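Local coordinates for protein beta-ketoacyl synthase (Burkholderia phymatum, PDB 4EWG) that probably catalyses the condensation of an acyl group with malonyl-acyl carrier protein to give 3-oxoacyl-acyl carrier protein in fatty-acid synthesis, at residues 57-66 and 76-86; 299-307 and 344-355. All blocks are in the same frame, centred on the assembly; numbering follows the deposited sequence.

Contact 1. Residues 57-66 and 76-86; sequences LPGFAQPADW and RVSMYAVRASE
Trp-66, Phe-60 and Leu-57 of a loop in the N-terminal half of the thiolase-type fold press into helix 76-92, whose other sides pack on strand 238-246 and helix 146-154. The flat Trp-66 ring enters edge first: its rim atom CH2 sits against the helix backbone, 3.6 Å from Met-79 O, in the notch between Met-79 and Arg-83. Its two faces are filled from either side, by the ring of Pro-63 on one and by CG1 of Val-82 on the other, a CH-pi contact 4.1 Å from the centroid of the Trp-66 six-membered ring. Phe-60 fills a second hollow. Its chi1 of 173° drops the ring toward Met-79, and the edge of Tyr-80 meets its face in a T-shaped pair whose planes stand 67° apart. Leu-57 CD1 lies over one face of the Tyr-80 ring, a CH-pi contact 3.9 Å from its centroid. At the exposed side of the loop Met-79 SD packs tightly, 3.3 Å from Gln-62 CG; a flexible thioether can follow that surface. Pro-63 CG lies over the Arg-83 guanidinium. Acidic Glu-86 suits the polar edge of the indole: Trp-66 NE1 donates to Glu-86 OE1 (3.1 Å), nearly in the indole plane but 34° out of the carboxylate plane, on its syn side, and a water donates to both that oxygen and Asp-65 OD1.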
loop_
_atom_site.group_PDB
_atom_site.type_symbol
_atom_site.label_atom_id
_atom_site.label_comp_id
_atom_site.label_asym_id
_atom_site.label_seq_id
_atom_site.Cartn_x
_atom_site.Cartn_y
_atom_site.Cartn_z
ATOM N N LEU A 57 -6.079 5.287 23.280
ATOM C CA LEU A 57 -6.099 6.714 23.455
ATOM C C LEU A 57 -7.029 6.994 24.630
ATOM O O LEU A 57 -8.055 6.364 24.757
ATOM C CB LEU A 57 -6.612 7.427 22.203
ATOM C CG LEU A 57 -5.762 7.353 20.955
ATOM C CD1 LEU A 57 -6.428 8.237 19.903
ATOM C CD2 LEU A 57 -4.354 7.832 21.281
ATOM N N PRO A 58 -6.646 7.891 25.534
ATOM C CA PRO A 58 -7.586 8.167 26.645
ATOM C C PRO A 58 -8.887 8.791 26.179
ATOM O O PRO A 58 -9.885 8.700 26.866
ATOM C CB PRO A 58 -6.803 9.130 27.551
ATOM C CG PRO A 58 -5.776 9.752 26.664
ATOM C CD PRO A 58 -5.431 8.707 25.613
ATOM N N GLY A 59 -8.866 9.424 25.022
ATOM C CA GLY A 59 -10.084 9.921 24.369
ATOM C C GLY A 59 -9.689 10.495 23.018
ATOM O O GLY A 59 -8.501 10.530 22.649
ATOM N N PHE A 60 -10.681 10.896 22.261
ATOM C CA PHE A 60 -10.462 11.559 21.016
ATOM C C PHE A 60 -11.814 12.094 20.612
ATOM O O PHE A 60 -12.791 11.373 20.655
ATOM C CB PHE A 60 -9.945 10.570 19.953
ATOM C CG PHE A 60 -9.848 11.157 18.577
ATOM C CD1 PHE A 60 -10.938 11.115 17.709
ATOM C CD2 PHE A 60 -8.673 11.756 18.149
ATOM C CE1 PHE A 60 -10.864 11.688 16.460
ATOM C CE2 PHE A 60 -8.584 12.295 16.889
ATOM C CZ PHE A 60 -9.672 12.270 16.038
ATOM N N ALA A 61 -11.864 13.342 20.241
ATOM C CA ALA A 61 -13.038 13.890 19.583
ATOM C C ALA A 61 -12.559 14.704 18.400
ATOM O O ALA A 61 -11.555 15.422 18.484
ATOM C CB ALA A 61 -13.887 14.746 20.525
ATOM N N GLN A 62 -13.271 14.542 17.286
ATOM C CA GLN A 62 -13.025 15.340 16.085
ATOM C C GLN A 62 -13.003 16.777 16.445
ATOM O O GLN A 62 -13.830 17.208 17.230
ATOM C CB GLN A 62 -14.162 15.216 15.101
ATOM C CG GLN A 62 -14.326 13.851 14.549
ATOM C CD GLN A 62 -15.718 13.664 14.045
ATOM O OE1 GLN A 62 -16.409 12.670 14.401
ATOM N NE2 GLN A 62 -16.188 14.636 13.237
ATOM N N PRO A 63 -12.083 17.534 15.852
ATOM C CA PRO A 63 -12.181 18.977 15.938
ATOM C C PRO A 63 -13.533 19.443 15.456
ATOM O O PRO A 63 -14.079 18.885 14.516
ATOM C CB PRO A 63 -11.061 19.462 15.025
ATOM C CG PRO A 63 -10.050 18.378 15.138
ATOM C CD PRO A 63 -10.829 17.104 15.223
ATOM N N ALA A 64 -14.064 20.449 16.132
ATOM C CA ALA A 64 -15.397 20.984 15.850
ATOM C C ALA A 64 -15.523 21.574 14.431
ATOM O O ALA A 64 -16.577 21.493 13.811
ATOM C CB ALA A 64 -15.739 22.046 16.902
ATOM N N ASP A 65 -14.448 22.163 13.926
ATOM C CA ASP A 65 -14.485 22.843 12.650
ATOM C C ASP A 65 -14.244 21.916 11.431
ATOM O O ASP A 65 -14.085 22.405 10.311
ATOM C CB ASP A 65 -13.460 23.981 12.684
ATOM C CG ASP A 65 -12.018 23.472 12.622
ATOM O OD1 ASP A 65 -11.727 22.346 13.105
ATOM O OD2 ASP A 65 -11.177 24.205 12.056
ATOM N N TRP A 66 -14.187 20.586 11.626
ATOM C CA TRP A 66 -14.116 19.671 10.477
ATOM C C TRP A 66 -15.461 19.610 9.872
ATOM O O TRP A 66 -16.423 19.277 10.541
ATOM C CB TRP A 66 -13.667 18.270 10.872
ATOM C CG TRP A 66 -12.210 18.193 11.200
ATOM C CD1 TRP A 66 -11.312 19.261 11.336
ATOM C CD2 TRP A 66 -11.432 16.998 11.515
ATOM N NE1 TRP A 66 -10.080 18.808 11.673
ATOM C CE2 TRP A 66 -10.085 17.454 11.798
ATOM C CE3 TRP A 66 -11.711 15.630 11.594
ATOM C CZ2 TRP A 66 -9.073 16.584 12.120
ATOM C CZ3 TRP A 66 -10.661 14.763 11.924
ATOM C CH2 TRP A 66 -9.376 15.240 12.177
ATOM N N ARG A 76 -12.336 5.864 12.523
ATOM C CA ARG A 76 -11.432 6.429 13.516
ATOM C C ARG A 76 -9.998 6.540 13.018
ATOM O O ARG A 76 -9.338 7.563 13.216
ATOM C CB ARG A 76 -11.432 5.625 14.828
ATOM C CG ARG A 76 -12.593 5.934 15.746
ATOM C CD ARG A 76 -12.589 5.123 17.038
ATOM N NE ARG A 76 -11.707 5.684 18.108
ATOM C CZ ARG A 76 -11.970 6.796 18.841
ATOM N NH1 ARG A 76 -13.078 7.534 18.614
ATOM N NH2 ARG A 76 -11.101 7.192 19.788
ATOM N N VAL A 77 -9.503 5.482 12.392
ATOM C CA VAL A 77 -8.096 5.441 11.987
ATOM C C VAL A 77 -7.781 6.584 11.018
ATOM O O VAL A 77 -6.718 7.195 11.093
ATOM C CB VAL A 77 -7.715 4.063 11.383
ATOM C CG1 VAL A 77 -8.471 3.802 10.084
ATOM C CG2 VAL A 77 -6.201 3.964 11.147
ATOM N N SER A 78 -8.703 6.859 10.120
ATOM C CA SER A 78 -8.541 7.947 9.179
ATOM C C SER A 78 -8.690 9.283 9.908
ATOM O O SER A 78 -7.972 10.211 9.621
ATOM C CB SER A 78 -9.540 7.833 8.014
ATOM O OG SER A 78 -9.111 6.826 7.102
ATOM N N MET A 79 -9.585 9.356 10.895
ATOM C CA MET A 79 -9.659 10.568 11.742
ATOM C C MET A 79 -8.368 10.821 12.512
ATOM O O MET A 79 -7.892 11.967 12.574
ATOM C CB MET A 79 -10.837 10.519 12.689
ATOM C CG MET A 79 -12.165 10.595 11.980
ATOM S SD MET A 79 -13.532 10.949 13.079
ATOM C CE MET A 79 -13.596 9.466 14.104
ATOM N N TYR A 80 -7.770 9.768 13.062
ATOM C CA TYR A 80 -6.455 9.915 13.727
ATOM C C TYR A 80 -5.416 10.436 12.722
ATOM O O TYR A 80 -4.669 11.355 13.006
ATOM C CB TYR A 80 -5.953 8.598 14.263
ATOM C CG TYR A 80 -6.800 7.893 15.324
ATOM C CD1 TYR A 80 -7.892 8.492 15.943
ATOM C CD2 TYR A 80 -6.474 6.597 15.703
ATOM C CE1 TYR A 80 -8.624 7.822 16.918
ATOM C CE2 TYR A 80 -7.202 5.924 16.668
ATOM C CZ TYR A 80 -8.264 6.541 17.275
ATOM O OH TYR A 80 -8.966 5.818 18.253
ATOM N N ALA A 81 -5.412 9.828 11.539
ATOM C CA ALA A 81 -4.430 10.129 10.499
ATOM C C ALA A 81 -4.548 11.614 10.102
ATOM O O ALA A 81 -3.548 12.314 10.027
ATOM C CB ALA A 81 -4.651 9.229 9.287
ATOM N N VAL A 82 -5.787 12.067 9.865
ATOM C CA VAL A 82 -6.041 13.446 9.475
ATOM C C VAL A 82 -5.663 14.440 10.593
ATOM O O VAL A 82 -5.009 15.438 10.346
ATOM C CB VAL A 82 -7.494 13.645 9.048
ATOM C CG1 VAL A 82 -7.794 15.121 8.846
ATOM C CG2 VAL A 82 -7.779 12.868 7.759
ATOM N N ARG A 83 -5.964 14.087 11.830
ATOM C CA ARG A 83 -5.646 14.956 12.934
ATOM C C ARG A 83 -4.128 15.089 13.106
ATOM O O ARG A 83 -3.615 16.182 13.313
ATOM C CB ARG A 83 -6.302 14.431 14.211
ATOM C CG ARG A 83 -6.005 15.261 15.445
ATOM C CD ARG A 83 -6.350 16.714 15.229
ATOM N NE ARG A 83 -6.182 17.470 16.457
ATOM C CZ ARG A 83 -6.054 18.786 16.518
ATOM N NH1 ARG A 83 -6.048 19.502 15.404
ATOM N NH2 ARG A 83 -5.913 19.396 17.698
ATOM N N ALA A 84 -3.421 13.949 13.016
ATOM C CA ALA A 84 -1.961 13.913 13.042
ATOM C C ALA A 84 -1.374 14.824 12.001
ATOM O O ALA A 84 -0.425 15.588 12.264
ATOM C CB ALA A 84 -1.461 12.491 12.810
ATOM N N SER A 85 -1.937 14.730 10.805
ATOM C CA SER A 85 -1.383 15.398 9.672
ATOM C C SER A 85 -1.669 16.893 9.784
ATOM O O SER A 85 -0.825 17.705 9.413
ATOM C CB SER A 85 -1.971 14.801 8.393
ATOM O OG SER A 85 -1.673 13.434 8.285
ATOM N N GLU A 86 -2.846 17.236 10.316
ATOM C CA GLU A 86 -3.226 18.602 10.631
ATOM C C GLU A 86 -2.270 19.257 11.627
ATOM O O GLU A 86 -1.863 20.397 11.436
ATOM C CB GLU A 86 -4.643 18.643 11.204
ATOM C CG GLU A 86 -5.208 20.041 11.487
ATOM C CD GLU A 86 -6.636 19.979 12.046
ATOM O OE1 GLU A 86 -7.558 20.600 11.496
ATOM O OE2 GLU A 86 -6.854 19.269 13.058
HETATM O O HOH W 1 -9.066 21.564 13.626
#

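Contact 2. Residues 299-307 and 344-355; sequences IAYVNAHGT and CGALEAWWTIEM
A buried strand-to-helix packing joins Asn-303 and Tyr-301 of strand 299-303 to Thr-352, Glu-348 and Met-355 of helix 344-358, in the C-terminal half of the thiolase-like fold. The segments run nearly antiparallel, at 155°, with axes 9.8 Å apart. The helix also touches strand 8-16, as expected of the inner helical layer of such a fold, while Val-302 turns away to helix 310-324.

Small and polar side chains allow a close approach at the centre. Thr-352 OG1 lies only 3.1 Å from Asn-303 CB, yet its hydroxyl is committed within its own helix, donating to Glu-348 O at 2.7 Å. That carbonyl therefore takes two donors, Thr-352 N and OG1, from opposite faces of its plane. Asn-303 OD1 comes down on Glu-348 CB, 3.3 Å away, with the amide and carboxylate planes 59° apart. The other end of the amide turns back along the strand: ND2 donates to Tyr-301 OH almost in the amide plane, and Ser-331 is a further partner of that hydroxyl. Met-355, bent at its last torsion (chi3 -64°), swings its CE methyl to 4.1 Å from Asn-303 ND2. Beyond the strand, Cys-344 SG meets the edge of the His-305 ring, 3.8 Å from CE1; a bond from His-305 ND1 to Asn-396 OD1 helps to fix that ring.

No hydrogen bond crosses the contact: Asn-303 ND2 is taken by Tyr-301 OH, Thr-352 OG1 by Glu-348 O, and Glu-348 by Lys-334, which also bonds the carbonyl of His-305. The segments thus meet by van der Waals packing, while the ND2 bond probably fixes the rotation of the amide and Lys-334 probably holds the carboxylate.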
loop_
_atom_site.group_PDB
_atom_site.type_symbol
_atom_site.label_atom_id
_atom_site.label_comp_id
_atom_site.label_asym_id
_atom_site.label_seq_id
_atom_site.Cartn_x
_atom_site.Cartn_y
_atom_site.Cartn_z
ATOM N N ILE A 299 26.392 5.996 14.390
ATOM C CA ILE A 299 25.052 5.969 15.013
ATOM C C ILE A 299 25.190 6.010 16.525
ATOM O O ILE A 299 25.778 5.106 17.126
ATOM C CB ILE A 299 24.263 4.703 14.561
ATOM C CG1 ILE A 299 24.213 4.645 13.027
ATOM C CG2 ILE A 299 22.835 4.681 15.127
ATOM C CD1 ILE A 299 23.533 5.879 12.420
ATOM N N ALA A 300 24.649 7.059 17.147
ATOM C CA ALA A 300 24.743 7.222 18.601
ATOM C C ALA A 300 23.621 6.482 19.372
ATOM O O ALA A 300 23.760 6.215 20.568
ATOM C CB ALA A 300 24.759 8.673 18.968
ATOM N N TYR A 301 22.523 6.148 18.703
ATOM C CA TYR A 301 21.362 5.530 19.381
ATOM C C TYR A 301 20.478 4.811 18.386
ATOM O O TYR A 301 20.314 5.235 17.249
ATOM C CB TYR A 301 20.551 6.592 20.155
ATOM C CG TYR A 301 19.170 6.157 20.634
ATOM C CD1 TYR A 301 19.007 5.522 21.845
ATOM C CD2 TYR A 301 18.020 6.413 19.871
ATOM C CE1 TYR A 301 17.745 5.117 22.292
ATOM C CE2 TYR A 301 16.759 6.013 20.304
ATOM C CZ TYR A 301 16.626 5.366 21.521
ATOM O OH TYR A 301 15.374 4.978 21.995
ATOM N N VAL A 302 19.919 3.703 18.834
ATOM C CA VAL A 302 18.922 2.994 18.101
ATOM C C VAL A 302 17.615 3.038 18.865
ATOM O O VAL A 302 17.569 2.650 20.032
ATOM C CB VAL A 302 19.360 1.540 17.901
ATOM C CG1 VAL A 302 18.235 0.709 17.288
ATOM C CG2 VAL A 302 20.618 1.506 17.068
ATOM N N ASN A 303 16.542 3.473 18.188
ATOM C CA ASN A 303 15.170 3.268 18.682
ATOM C C ASN A 303 14.685 1.926 18.185
ATOM O O ASN A 303 14.323 1.768 17.023
ATOM C CB ASN A 303 14.215 4.400 18.247
ATOM C CG ASN A 303 12.871 4.369 18.992
ATOM O OD1 ASN A 303 11.817 4.039 18.401
ATOM N ND2 ASN A 303 12.894 4.720 20.289
ATOM N N ALA A 304 14.701 0.955 19.088
ATOM C CA ALA A 304 14.233 -0.377 18.831
ATOM C C ALA A 304 12.770 -0.406 18.379
ATOM O O ALA A 304 11.992 0.522 18.606
ATOM C CB ALA A 304 14.414 -1.263 20.075
ATOM N N HIS A 305 12.431 -1.502 17.721
ATOM C CA HIS A 305 11.058 -1.880 17.494
ATOM C C HIS A 305 10.553 -2.352 18.812
ATOM O O HIS A 305 9.538 -1.850 19.300
ATOM C CB HIS A 305 11.008 -2.961 16.427
ATOM C CG HIS A 305 9.640 -3.246 15.899
ATOM N ND1 HIS A 305 8.826 -2.289 15.442
ATOM C CD2 HIS A 305 8.982 -4.451 15.699
ATOM C CE1 HIS A 305 7.671 -2.856 15.021
ATOM N NE2 HIS A 305 7.774 -4.172 15.168
ATOM N N GLY A 306 11.258 -3.323 19.414
ATOM C CA GLY A 306 11.076 -3.660 20.829
ATOM C C GLY A 306 9.656 -3.972 21.246
ATOM O O GLY A 306 9.110 -3.332 22.137
ATOM N N THR A 307 9.067 -4.966 20.586
ATOM C CA THR A 307 7.656 -5.331 20.771
ATOM C C THR A 307 7.359 -6.078 22.063
ATOM O O THR A 307 6.221 -6.098 22.505
ATOM C CB THR A 307 7.181 -6.260 19.645
ATOM O OG1 THR A 307 7.950 -7.465 19.688
ATOM C CG2 THR A 307 7.342 -5.641 18.296
ATOM N N CYS A 344 3.215 2.798 14.429
ATOM C CA CYS A 344 4.463 2.664 15.223
ATOM C C CYS A 344 5.712 3.257 14.584
ATOM O O CYS A 344 6.476 3.954 15.261
ATOM C CB CYS A 344 4.727 1.219 15.689
ATOM S SG CYS A 344 5.334 0.103 14.433
ATOM N N GLY A 345 5.899 3.060 13.293
ATOM C CA GLY A 345 7.091 3.612 12.632
ATOM C C GLY A 345 7.126 5.136 12.585
ATOM O O GLY A 345 8.202 5.733 12.697
ATOM N N ALA A 346 5.944 5.763 12.458
ATOM C CA ALA A 346 5.836 7.210 12.403
ATOM C C ALA A 346 5.942 7.826 13.782
ATOM O O ALA A 346 6.700 8.772 13.985
ATOM C CB ALA A 346 4.534 7.636 11.721
ATOM N N LEU A 347 5.207 7.279 14.737
ATOM C CA LEU A 347 5.252 7.756 16.109
ATOM C C LEU A 347 6.679 7.650 16.634
ATOM O O LEU A 347 7.205 8.584 17.205
ATOM C CB LEU A 347 4.280 6.960 16.973
ATOM C CG LEU A 347 4.085 7.260 18.471
ATOM C CD1 LEU A 347 2.722 6.696 18.902
ATOM C CD2 LEU A 347 5.175 6.691 19.373
ATOM N N GLU A 348 7.288 6.498 16.445
ATOM C CA GLU A 348 8.642 6.250 16.935
ATOM C C GLU A 348 9.672 7.108 16.244
ATOM O O GLU A 348 10.621 7.539 16.882
ATOM C CB GLU A 348 8.996 4.754 16.815
ATOM C CG GLU A 348 8.209 3.925 17.837
ATOM C CD GLU A 348 8.067 2.460 17.483
ATOM O OE1 GLU A 348 8.872 1.944 16.718
ATOM O OE2 GLU A 348 7.172 1.797 18.023
ATOM N N ALA A 349 9.476 7.393 14.946
ATOM C CA ALA A 349 10.389 8.278 14.251
ATOM C C ALA A 349 10.293 9.686 14.884
ATOM O O ALA A 349 11.298 10.306 15.244
ATOM C CB ALA A 349 10.082 8.300 12.767
ATOM N N TRP A 350 9.066 10.156 15.025
ATOM C CA TRP A 350 8.770 11.481 15.607
ATOM C C TRP A 350 9.436 11.615 16.965
ATOM O O TRP A 350 10.252 12.516 17.178
ATOM C CB TRP A 350 7.254 11.629 15.681
ATOM C CG TRP A 350 6.733 12.750 16.528
ATOM C CD1 TRP A 350 7.367 13.913 16.853
ATOM C CD2 TRP A 350 5.408 12.854 17.114
ATOM N NE1 TRP A 350 6.565 14.694 17.658
ATOM C CE2 TRP A 350 5.374 14.103 17.839
ATOM C CE3 TRP A 350 4.308 12.017 17.174
ATOM C CZ2 TRP A 350 4.281 14.509 18.537
ATOM C CZ3 TRP A 350 3.207 12.438 17.888
ATOM C CH2 TRP A 350 3.189 13.653 18.548
ATOM N N TRP A 351 9.110 10.697 17.883
ATOM C CA TRP A 351 9.638 10.770 19.253
ATOM C C TRP A 351 11.126 10.613 19.289
ATOM O O TRP A 351 11.776 11.257 20.098
ATOM C CB TRP A 351 8.964 9.748 20.137
ATOM C CG TRP A 351 7.496 10.088 20.379
ATOM C CD1 TRP A 351 6.737 11.041 19.722
ATOM C CD2 TRP A 351 6.592 9.475 21.320
ATOM N NE1 TRP A 351 5.478 11.053 20.183
ATOM C CE2 TRP A 351 5.325 10.119 21.140
ATOM C CE3 TRP A 351 6.710 8.485 22.269
ATOM C CZ2 TRP A 351 4.223 9.784 21.886
ATOM C CZ3 TRP A 351 5.584 8.130 23.016
ATOM C CH2 TRP A 351 4.367 8.776 22.830
ATOM N N THR A 352 11.690 9.779 18.406
ATOM C CA THR A 352 13.147 9.643 18.308
ATOM C C THR A 352 13.829 10.982 17.913
ATOM O O THR A 352 14.890 11.296 18.422
ATOM C CB THR A 352 13.550 8.519 17.329
ATOM O OG1 THR A 352 13.085 7.292 17.850
ATOM C CG2 THR A 352 15.047 8.421 17.144
ATOM N N ILE A 353 13.215 11.743 17.010
ATOM C CA ILE A 353 13.742 13.055 16.623
ATOM C C ILE A 353 13.598 14.072 17.772
ATOM O O ILE A 353 14.508 14.854 18.029
ATOM C CB ILE A 353 13.062 13.602 15.370
ATOM C CG1 ILE A 353 13.414 12.757 14.145
ATOM C CG2 ILE A 353 13.516 15.019 15.087
ATOM C CD1 ILE A 353 12.536 13.068 12.964
ATOM N N GLU A 354 12.481 14.020 18.475
ATOM C CA GLU A 354 12.275 14.875 19.632
ATOM C C GLU A 354 13.314 14.595 20.722
ATOM O O GLU A 354 13.863 15.516 21.314
ATOM C CB GLU A 354 10.882 14.682 20.226
ATOM C CG GLU A 354 9.747 14.971 19.268
ATOM C CD GLU A 354 9.407 16.448 19.134
ATOM O OE1 GLU A 354 10.316 17.300 19.221
ATOM O OE2 GLU A 354 8.207 16.749 18.921
ATOM N N MET A 355 13.603 13.319 20.960
ATOM C CA MET A 355 14.587 12.951 21.938
ATOM C C MET A 355 15.975 13.382 21.485
ATOM O O MET A 355 16.742 13.947 22.274
ATOM C CB MET A 355 14.530 11.461 22.174
ATOM C CG MET A 355 13.255 11.043 22.880
ATOM S SD MET A 355 13.278 9.325 23.413
ATOM C CE MET A 355 13.369 8.502 21.826
#

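Overall arrangement
Both segments of contact 1 precede those of contact 2; contact 1 lies in the N-terminal and contact 2 in the C-terminal half of the thiolase-like fold. Their centres lie 23 Å apart, and the nearest atoms, about 7 Å apart, do not touch. Both are tied to one large mixed sheet. Helix 76-92 rests on strand 238-246, whereas strand 299-303 is itself part of the sheet. Strand 8-16 is their common neighbour, touched by Phe-60 and Arg-83 from contact 1 and by Ile-353 from contact 2. The two contacts thus pack separate helices around shared strands, one partly buried and one deep inside, consistent with the layered thiolase-like fold.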